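Local coordinates for protein CdiI (Burkholderia pseudomallei 1026a, PDB 4G6V) that probably acts as an immunity protein that binds the tRNase toxin domain of its partner CdiA and neutralises it in contact-dependent growth inhibition, at residues A2-A16 / F86-E98. Residues are numbered along the deposited sequence; the frame is centred on the assembly and turned at random.
Sequences AIDLFCYLSIDRGAA and FNGGAILILQDNE
N97 lies over F6, and the asparagine can be followed outward atom by atom. Its CB sits above the middle of the ring, 3.6 Å from the F6 centroid, a CH-pi contact. CG continues over the same ring, and the amide stacks on it with the two planes 19° apart. From there OD1 turns to the edge of the Y8 ring, near its plane, while ND2, 3.6 Å from F6 CE1, hydrogen-bonds T117 of the toxin chain. Immediately before it, D96 bends back to the paired strand: its OD1 accepts D4 N at 2.9 Å, approached from above the carboxylate plane, and its own N bonds D4 O nearly along the C=O axis. K121 of the toxin chain forms salt bridges with D96 OD1 and D4 OD2, probably offsetting their like charges, while D4 OD1 bonds S65.

From this end, strands 4-9 and 91-95 run antiparallel; 4-9 is the central strand of a five-stranded antiparallel sheet, with 91-95 on one side and 60-66 on the other. F6 with L94 and Y8 with L92 are the hydrogen-bonded pairs. L94 O takes both F6 N and N97 N, from opposite faces of its plane, tying the ladder to the backbone just past the strand. L5, C7, L9, I91, I93 and Q95 share one sheet face, where L5 CD2 rests 3.7 Å from Q95 CG and helix 75-84 packs on L5, I93 and Q95. Further along, with CG beside the backbone N (chi1 -65°), L9 lies alongside I91 and puts CD2 over the face of the F86 ring, 3.8 Å from its centroid, a CH-pi contact; the ring's edge faces I11 CD1 and A16 O.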
ATOM      1  N   ALA B   2      -3.889   4.491  -1.423  1.00 40.99           N
ATOM      2  CA  ALA B   2      -2.483   4.529  -1.026  1.00 45.23           C
ATOM      3  C   ALA B   2      -1.692   3.471  -1.782  1.00 49.60           C
ATOM      4  O   ALA B   2      -2.079   2.298  -1.826  1.00 53.76           O
ATOM      5  CB  ALA B   2      -2.343   4.322   0.476  1.00 35.99           C
ATOM      6  N   ILE B   3      -0.586   3.881  -2.387  1.00 39.24           N
ATOM      7  CA  ILE B   3       0.227   2.920  -3.134  1.00 38.82           C
ATOM      8  C   ILE B   3       1.559   2.611  -2.456  1.00 31.85           C
ATOM      9  O   ILE B   3       2.333   3.511  -2.122  1.00 30.43           O
ATOM     10  CB  ILE B   3       0.421   3.357  -4.595  1.00 35.12           C
ATOM     11  CG1 ILE B   3      -0.874   3.114  -5.372  1.00 33.61           C
ATOM     12  CG2 ILE B   3       1.519   2.587  -5.228  1.00 27.33           C
ATOM     13  CD1 ILE B   3      -0.911   3.795  -6.734  1.00 26.17           C
ATOM     14  N   ASP B   4       1.807   1.326  -2.244  1.00 29.20           N
ATOM     15  CA  ASP B   4       2.992   0.908  -1.514  1.00 29.25           C
ATOM     16  C   ASP B   4       3.772  -0.155  -2.279  1.00 30.75           C
ATOM     17  O   ASP B   4       3.210  -1.147  -2.737  1.00 29.01           O
ATOM     18  CB  ASP B   4       2.608   0.388  -0.119  1.00 27.73           C
ATOM     19  CG  ASP B   4       2.104   1.496   0.796  1.00 39.21           C
ATOM     20  OD1 ASP B   4       2.702   2.596   0.768  1.00 44.77           O
ATOM     21  OD2 ASP B   4       1.114   1.278   1.532  1.00 30.92           O
ATOM     22  N   LEU B   5       5.074   0.065  -2.407  1.00 34.31           N
ATOM     23  CA  LEU B   5       5.980  -0.948  -2.928  1.00 29.73           C
ATOM     24  C   LEU B   5       6.477  -1.823  -1.772  1.00 28.98           C
ATOM     25  O   LEU B   5       7.109  -1.340  -0.826  1.00 24.07           O
ATOM     26  CB  LEU B   5       7.135  -0.286  -3.696  1.00 30.71           C
ATOM     27  CG  LEU B   5       6.679   0.628  -4.856  1.00 31.59           C
ATOM     28  CD1 LEU B   5       7.837   1.313  -5.569  1.00 24.82           C
ATOM     29  CD2 LEU B   5       5.810  -0.122  -5.866  1.00 20.48           C
ATOM     30  N   PHE B   6       6.121  -3.099  -1.836  1.00 22.86           N
ATOM     31  CA  PHE B   6       6.590  -4.086  -0.887  1.00 22.42           C
ATOM     32  C   PHE B   6       7.923  -4.611  -1.382  1.00 27.76           C
ATOM     33  O   PHE B   6       8.000  -5.178  -2.456  1.00 33.43           O
ATOM     34  CB  PHE B   6       5.601  -5.234  -0.795  1.00 20.38           C
ATOM     35  CG  PHE B   6       4.494  -4.979   0.147  1.00 26.26           C
ATOM     36  CD1 PHE B   6       4.270  -5.817   1.222  1.00 30.36           C
ATOM     37  CD2 PHE B   6       3.684  -3.871  -0.008  1.00 25.13           C
ATOM     38  CE1 PHE B   6       3.233  -5.552   2.126  1.00 30.87           C
ATOM     39  CE2 PHE B   6       2.638  -3.605   0.887  1.00 25.36           C
ATOM     40  CZ  PHE B   6       2.422  -4.444   1.951  1.00 23.79           C
ATOM     41  N   CYS B   7       8.975  -4.424  -0.604  1.00 24.80           N
ATOM     42  CA  CYS B   7      10.315  -4.726  -1.070  1.00 20.91           C
ATOM     43  C   CYS B   7      10.899  -5.773  -0.185  1.00 18.81           C
ATOM     44  O   CYS B   7      11.104  -5.539   0.989  1.00 29.17           O
ATOM     45  CB  CYS B   7      11.188  -3.475  -1.000  1.00 20.30           C
ATOM     46  SG  CYS B   7      10.570  -2.110  -2.020  1.00 28.53           S
ATOM     47  N   TYR B   8      11.147  -6.936  -0.745  1.00 19.33           N
ATOM     48  CA  TYR B   8      11.842  -8.008  -0.040  1.00 23.93           C
ATOM     49  C   TYR B   8      13.310  -8.111  -0.454  1.00 30.09           C
ATOM     50  O   TYR B   8      13.650  -7.997  -1.647  1.00 24.88           O
ATOM     51  CB  TYR B   8      11.156  -9.342  -0.304  1.00 26.60           C
ATOM     52  CG  TYR B   8       9.666  -9.297  -0.124  1.00 28.20           C
ATOM     53  CD1 TYR B   8       9.070  -9.945   0.936  1.00 22.62           C
ATOM     54  CD2 TYR B   8       8.852  -8.595  -1.022  1.00 27.85           C
ATOM     55  CE1 TYR B   8       7.698  -9.913   1.107  1.00 32.14           C
ATOM     56  CE2 TYR B   8       7.480  -8.567  -0.868  1.00 24.41           C
ATOM     57  CZ  TYR B   8       6.909  -9.227   0.202  1.00 33.66           C
ATOM     58  OH  TYR B   8       5.546  -9.205   0.381  1.00 30.64           O
ATOM     59  N   LEU B   9      14.170  -8.344   0.538  1.00 30.50           N
ATOM     60  CA  LEU B   9      15.606  -8.434   0.312  1.00 26.81           C
ATOM     61  C   LEU B   9      16.182  -9.751   0.799  1.00 34.73           C
ATOM     62  O   LEU B   9      15.732 -10.320   1.792  1.00 38.80           O
ATOM     63  CB  LEU B   9      16.340  -7.283   0.998  1.00 32.93           C
ATOM     64  CG  LEU B   9      16.094  -5.854   0.515  1.00 36.57           C
ATOM     65  CD1 LEU B   9      16.803  -4.879   1.425  1.00 38.30           C
ATOM     66  CD2 LEU B   9      16.550  -5.664  -0.927  1.00 30.24           C
ATOM     67  N   SER B  10      17.202 -10.230   0.100  1.00 39.50           N
ATOM     68  CA  SER B  10      17.867 -11.453   0.495  1.00 31.58           C
ATOM     69  C   SER B  10      18.878 -11.149   1.609  1.00 32.94           C
ATOM     70  O   SER B  10      19.198 -12.026   2.401  1.00 35.21           O
ATOM     71  CB  SER B  10      18.542 -12.099  -0.706  1.00 25.87           C
ATOM     72  OG  SER B  10      19.676 -11.348  -1.095  1.00 40.02           O
ATOM     73  N   ILE B  11      19.349  -9.902   1.681  1.00 31.61           N
ATOM     74  CA  ILE B  11      20.320  -9.489   2.710  1.00 26.90           C
ATOM     75  C   ILE B  11      19.674  -9.202   4.074  1.00 31.12           C
ATOM     76  O   ILE B  11      18.464  -9.050   4.182  1.00 36.79           O
ATOM     77  CB  ILE B  11      21.172  -8.270   2.261  1.00 21.73           C
ATOM     78  CG1 ILE B  11      20.292  -7.060   1.975  1.00 31.53           C
ATOM     79  CG2 ILE B  11      21.928  -8.601   1.005  1.00 28.90           C
ATOM     80  CD1 ILE B  11      21.070  -5.804   1.685  1.00 32.72           C
ATOM     81  N   ASP B  12      20.486  -9.136   5.123  1.00 43.81           N
ATOM     82  CA  ASP B  12      19.961  -8.902   6.474  1.00 37.61           C
ATOM     83  C   ASP B  12      19.583  -7.436   6.718  1.00 37.27           C
ATOM     84  O   ASP B  12      19.905  -6.542   5.920  1.00 32.54           O
ATOM     85  CB  ASP B  12      20.921  -9.421   7.543  1.00 30.22           C
ATOM     86  CG  ASP B  12      22.193  -8.587   7.643  1.00 59.29           C
ATOM     87  OD1 ASP B  12      22.813  -8.542   8.735  1.00 55.68           O
ATOM     88  OD2 ASP B  12      22.569  -7.970   6.624  1.00 66.08           O
ATOM     89  N   ARG B  13      18.877  -7.209   7.816  1.00 32.57           N
ATOM     90  CA  ARG B  13      18.273  -5.915   8.088  1.00 28.80           C
ATOM     91  C   ARG B  13      19.299  -4.775   8.135  1.00 35.66           C
ATOM     92  O   ARG B  13      19.178  -3.781   7.411  1.00 31.86           O
ATOM     93  CB  ARG B  13      17.462  -5.995   9.372  1.00 23.73           C
ATOM     94  CG  ARG B  13      16.777  -4.715   9.730  1.00 39.47           C
ATOM     95  CD  ARG B  13      16.486  -4.669  11.194  1.00 27.08           C
ATOM     96  NE  ARG B  13      17.718  -4.881  11.952  1.00 49.36           N
ATOM     97  CZ  ARG B  13      18.715  -3.993  12.019  1.00 54.19           C
ATOM     98  NH1 ARG B  13      18.618  -2.838  11.356  1.00 43.97           N
ATOM     99  NH2 ARG B  13      19.809  -4.254  12.741  1.00 38.74           N
ATOM    100  N   GLY B  14      20.327  -4.942   8.965  1.00 40.46           N
ATOM    101  CA  GLY B  14      21.381  -3.947   9.115  1.00 32.81           C
ATOM    102  C   GLY B  14      22.032  -3.516   7.809  1.00 43.98           C
ATOM    103  O   GLY B  14      22.146  -2.318   7.525  1.00 45.78           O
ATOM    104  N   ALA B  15      22.463  -4.490   7.013  1.00 35.03           N
ATOM    105  CA  ALA B  15      23.097  -4.202   5.733  1.00 38.70           C
ATOM    106  C   ALA B  15      22.118  -3.488   4.811  1.00 43.22           C
ATOM    107  O   ALA B  15      22.465  -2.491   4.164  1.00 36.48           O
ATOM    108  CB  ALA B  15      23.619  -5.498   5.077  1.00 26.33           C
ATOM    109  N   ALA B  16      20.893  -4.009   4.761  1.00 48.55           N
ATOM    110  CA  ALA B  16      19.824  -3.421   3.959  1.00 39.64           C
ATOM    111  C   ALA B  16      19.717  -1.930   4.247  1.00 33.20           C
ATOM    112  O   ALA B  16      19.635  -1.097   3.333  1.00 34.36           O
ATOM    113  CB  ALA B  16      18.492  -4.120   4.249  1.00 30.72           C
ATOM    114  N   PHE B  86      20.964  -2.046  -4.424  1.00 43.71           N
ATOM    115  CA  PHE B  86      21.109  -3.273  -3.652  1.00 44.05           C
ATOM    116  C   PHE B  86      21.945  -4.258  -4.460  1.00 51.89           C
ATOM    117  O   PHE B  86      21.618  -5.438  -4.566  1.00 54.84           O
ATOM    118  CB  PHE B  86      19.740  -3.858  -3.304  1.00 29.23           C
ATOM    119  CG  PHE B  86      19.036  -3.105  -2.227  1.00 34.74           C
ATOM    120  CD1 PHE B  86      19.445  -3.225  -0.909  1.00 33.74           C
ATOM    121  CD2 PHE B  86      17.967  -2.272  -2.518  1.00 40.09           C
ATOM    122  CE1 PHE B  86      18.809  -2.530   0.089  1.00 34.93           C
ATOM    123  CE2 PHE B  86      17.315  -1.568  -1.508  1.00 27.18           C
ATOM    124  CZ  PHE B  86      17.739  -1.695  -0.211  1.00 31.70           C
ATOM    125  N   ASN B  87      23.029  -3.742  -5.030  1.00 63.83           N
ATOM    126  CA  ASN B  87      23.895  -4.503  -5.920  1.00 73.93           C
ATOM    127  C   ASN B  87      24.264  -5.852  -5.302  1.00 66.71           C
ATOM    128  O   ASN B  87      24.088  -6.915  -5.917  1.00 56.89           O
ATOM    129  CB  ASN B  87      25.147  -3.692  -6.239  1.00 64.33           C
ATOM    130  N   GLY B  88      24.746  -5.793  -4.065  1.00 73.60           N
ATOM    131  CA  GLY B  88      25.222  -6.970  -3.355  1.00 73.92           C
ATOM    132  C   GLY B  88      24.179  -8.025  -3.010  1.00 77.45           C
ATOM    133  O   GLY B  88      24.460  -8.936  -2.222  1.00 65.77           O
ATOM    134  N   GLY B  89      22.988  -7.921  -3.599  1.00 74.41           N
ATOM    135  CA  GLY B  89      21.924  -8.865  -3.304  1.00 56.58           C
ATOM    136  C   GLY B  89      20.697  -8.776  -4.198  1.00 59.35           C
ATOM    137  O   GLY B  89      20.582  -7.911  -5.071  1.00 54.23           O
ATOM    138  N   ALA B  90      19.766  -9.690  -3.959  1.00 48.13           N
ATOM    139  CA  ALA B  90      18.539  -9.779  -4.729  1.00 39.63           C
ATOM    140  C   ALA B  90      17.401  -8.985  -4.066  1.00 48.93           C
ATOM    141  O   ALA B  90      17.301  -8.915  -2.824  1.00 41.39           O
ATOM    142  CB  ALA B  90      18.144 -11.241  -4.885  1.00 36.08           C
ATOM    143  N   ILE B  91      16.555  -8.372  -4.891  1.00 25.34           N
ATOM    144  CA  ILE B  91      15.387  -7.664  -4.373  1.00 36.23           C
ATOM    145  C   ILE B  91      14.146  -8.014  -5.172  1.00 28.61           C
ATOM    146  O   ILE B  91      14.178  -8.033  -6.392  1.00 29.41           O
ATOM    147  CB  ILE B  91      15.589  -6.102  -4.262  1.00 27.82           C
ATOM    148  CG1 ILE B  91      14.439  -5.468  -3.488  1.00 29.98           C
ATOM    149  CG2 ILE B  91      15.723  -5.427  -5.597  1.00 19.21           C
ATOM    150  CD1 ILE B  91      14.429  -3.951  -3.546  1.00 32.15           C
ATOM    151  N   LEU B  92      13.061  -8.333  -4.481  1.00 25.97           N
ATOM    152  CA  LEU B  92      11.781  -8.516  -5.151  1.00 27.70           C
ATOM    153  C   LEU B  92      10.941  -7.291  -4.808  1.00 31.34           C
ATOM    154  O   LEU B  92      10.900  -6.885  -3.649  1.00 22.06           O
ATOM    155  CB  LEU B  92      11.120  -9.808  -4.664  1.00 24.57           C
ATOM    156  CG  LEU B  92       9.608  -9.966  -4.799  1.00 32.03           C
ATOM    157  CD1 LEU B  92       9.251 -10.108  -6.240  1.00 28.74           C
ATOM    158  CD2 LEU B  92       9.124 -11.162  -4.006  1.00 23.76           C
ATOM    159  N   ILE B  93      10.309  -6.671  -5.800  1.00 32.03           N
ATOM    160  CA  ILE B  93       9.416  -5.535  -5.522  1.00 32.91           C
ATOM    161  C   ILE B  93       7.990  -5.803  -5.986  1.00 29.33           C
ATOM    162  O   ILE B  93       7.738  -5.908  -7.181  1.00 31.18           O
ATOM    163  CB  ILE B  93       9.881  -4.231  -6.212  1.00 35.64           C
ATOM    164  CG1 ILE B  93      11.292  -3.839  -5.769  1.00 35.50           C
ATOM    165  CG2 ILE B  93       8.877  -3.099  -5.944  1.00 26.78           C
ATOM    166  CD1 ILE B  93      11.804  -2.573  -6.454  1.00 39.48           C
ATOM    167  N   LEU B  94       7.062  -5.905  -5.048  1.00 22.80           N
ATOM    168  CA  LEU B  94       5.661  -6.063  -5.392  1.00 21.05           C
ATOM    169  C   LEU B  94       4.847  -4.792  -5.067  1.00 27.50           C
ATOM    170  O   LEU B  94       4.681  -4.392  -3.905  1.00 27.45           O
ATOM    171  CB  LEU B  94       5.066  -7.278  -4.678  1.00 20.88           C
ATOM    172  CG  LEU B  94       5.723  -8.646  -4.842  1.00 23.34           C
ATOM    173  CD1 LEU B  94       4.901  -9.714  -4.161  1.00 20.03           C
ATOM    174  CD2 LEU B  94       5.879  -9.002  -6.300  1.00 25.90           C
ATOM    175  N   GLN B  95       4.330  -4.145  -6.101  1.00 30.98           N
ATOM    176  CA  GLN B  95       3.453  -3.016  -5.876  1.00 22.86           C
ATOM    177  C   GLN B  95       2.206  -3.540  -5.169  1.00 32.66           C
ATOM    178  O   GLN B  95       1.556  -4.489  -5.647  1.00 22.87           O
ATOM    179  CB  GLN B  95       3.093  -2.359  -7.186  1.00 24.57           C
ATOM    180  CG  GLN B  95       2.451  -1.019  -7.008  1.00 33.48           C
ATOM    181  CD  GLN B  95       2.537  -0.167  -8.248  1.00 28.31           C
ATOM    182  OE1 GLN B  95       3.479  -0.285  -9.038  1.00 24.31           O
ATOM    183  NE2 GLN B  95       1.558   0.705  -8.424  1.00 25.03           N
ATOM    184  N   ASP B  96       1.908  -2.933  -4.018  1.00 28.81           N
ATOM    185  CA  ASP B  96       0.805  -3.332  -3.147  1.00 27.46           C
ATOM    186  C   ASP B  96       0.789  -4.832  -2.901  1.00 26.99           C
ATOM    187  O   ASP B  96      -0.276  -5.453  -2.738  1.00 28.63           O
ATOM    188  CB  ASP B  96      -0.545  -2.813  -3.677  1.00 32.48           C
ATOM    189  CG  ASP B  96      -0.744  -1.317  -3.403  1.00 43.72           C
ATOM    190  OD1 ASP B  96      -0.205  -0.817  -2.371  1.00 35.22           O
ATOM    191  OD2 ASP B  96      -1.430  -0.647  -4.219  1.00 38.74           O
ATOM    192  N   ASN B  97       1.992  -5.398  -2.882  1.00 24.28           N
ATOM    193  CA  ASN B  97       2.192  -6.787  -2.507  1.00 28.74           C
ATOM    194  C   ASN B  97       1.477  -7.730  -3.463  1.00 30.64           C
ATOM    195  O   ASN B  97       1.136  -8.853  -3.102  1.00 28.65           O
ATOM    196  CB  ASN B  97       1.734  -7.008  -1.053  1.00 30.55           C
ATOM    197  CG  ASN B  97       2.584  -8.041  -0.315  1.00 35.55           C
ATOM    198  OD1 ASN B  97       3.741  -8.299  -0.674  1.00 29.13           O
ATOM    199  ND2 ASN B  97       2.003  -8.644   0.716  1.00 25.00           N
ATOM    200  N   GLU B  98       1.265  -7.260  -4.692  1.00 33.29           N
ATOM    201  CA  GLU B  98       0.535  -8.014  -5.720  1.00 36.75           C
ATOM    202  C   GLU B  98       1.266  -8.093  -7.047  1.00 34.98           C
ATOM    203  O   GLU B  98       1.438  -9.175  -7.594  1.00 35.66           O
ATOM    204  CB  GLU B  98      -0.845  -7.401  -5.981  1.00 31.64           C
ATOM    205  CG  GLU B  98      -1.817  -7.642  -4.861  1.00 48.32           C
ATOM    206  CD  GLU B  98      -3.169  -7.019  -5.097  1.00 47.38           C
ATOM    207  OE1 GLU B  98      -3.920  -6.909  -4.111  1.00 63.03           O
ATOM    208  OE2 GLU B  98      -3.485  -6.638  -6.241  1.00 40.72           O
TER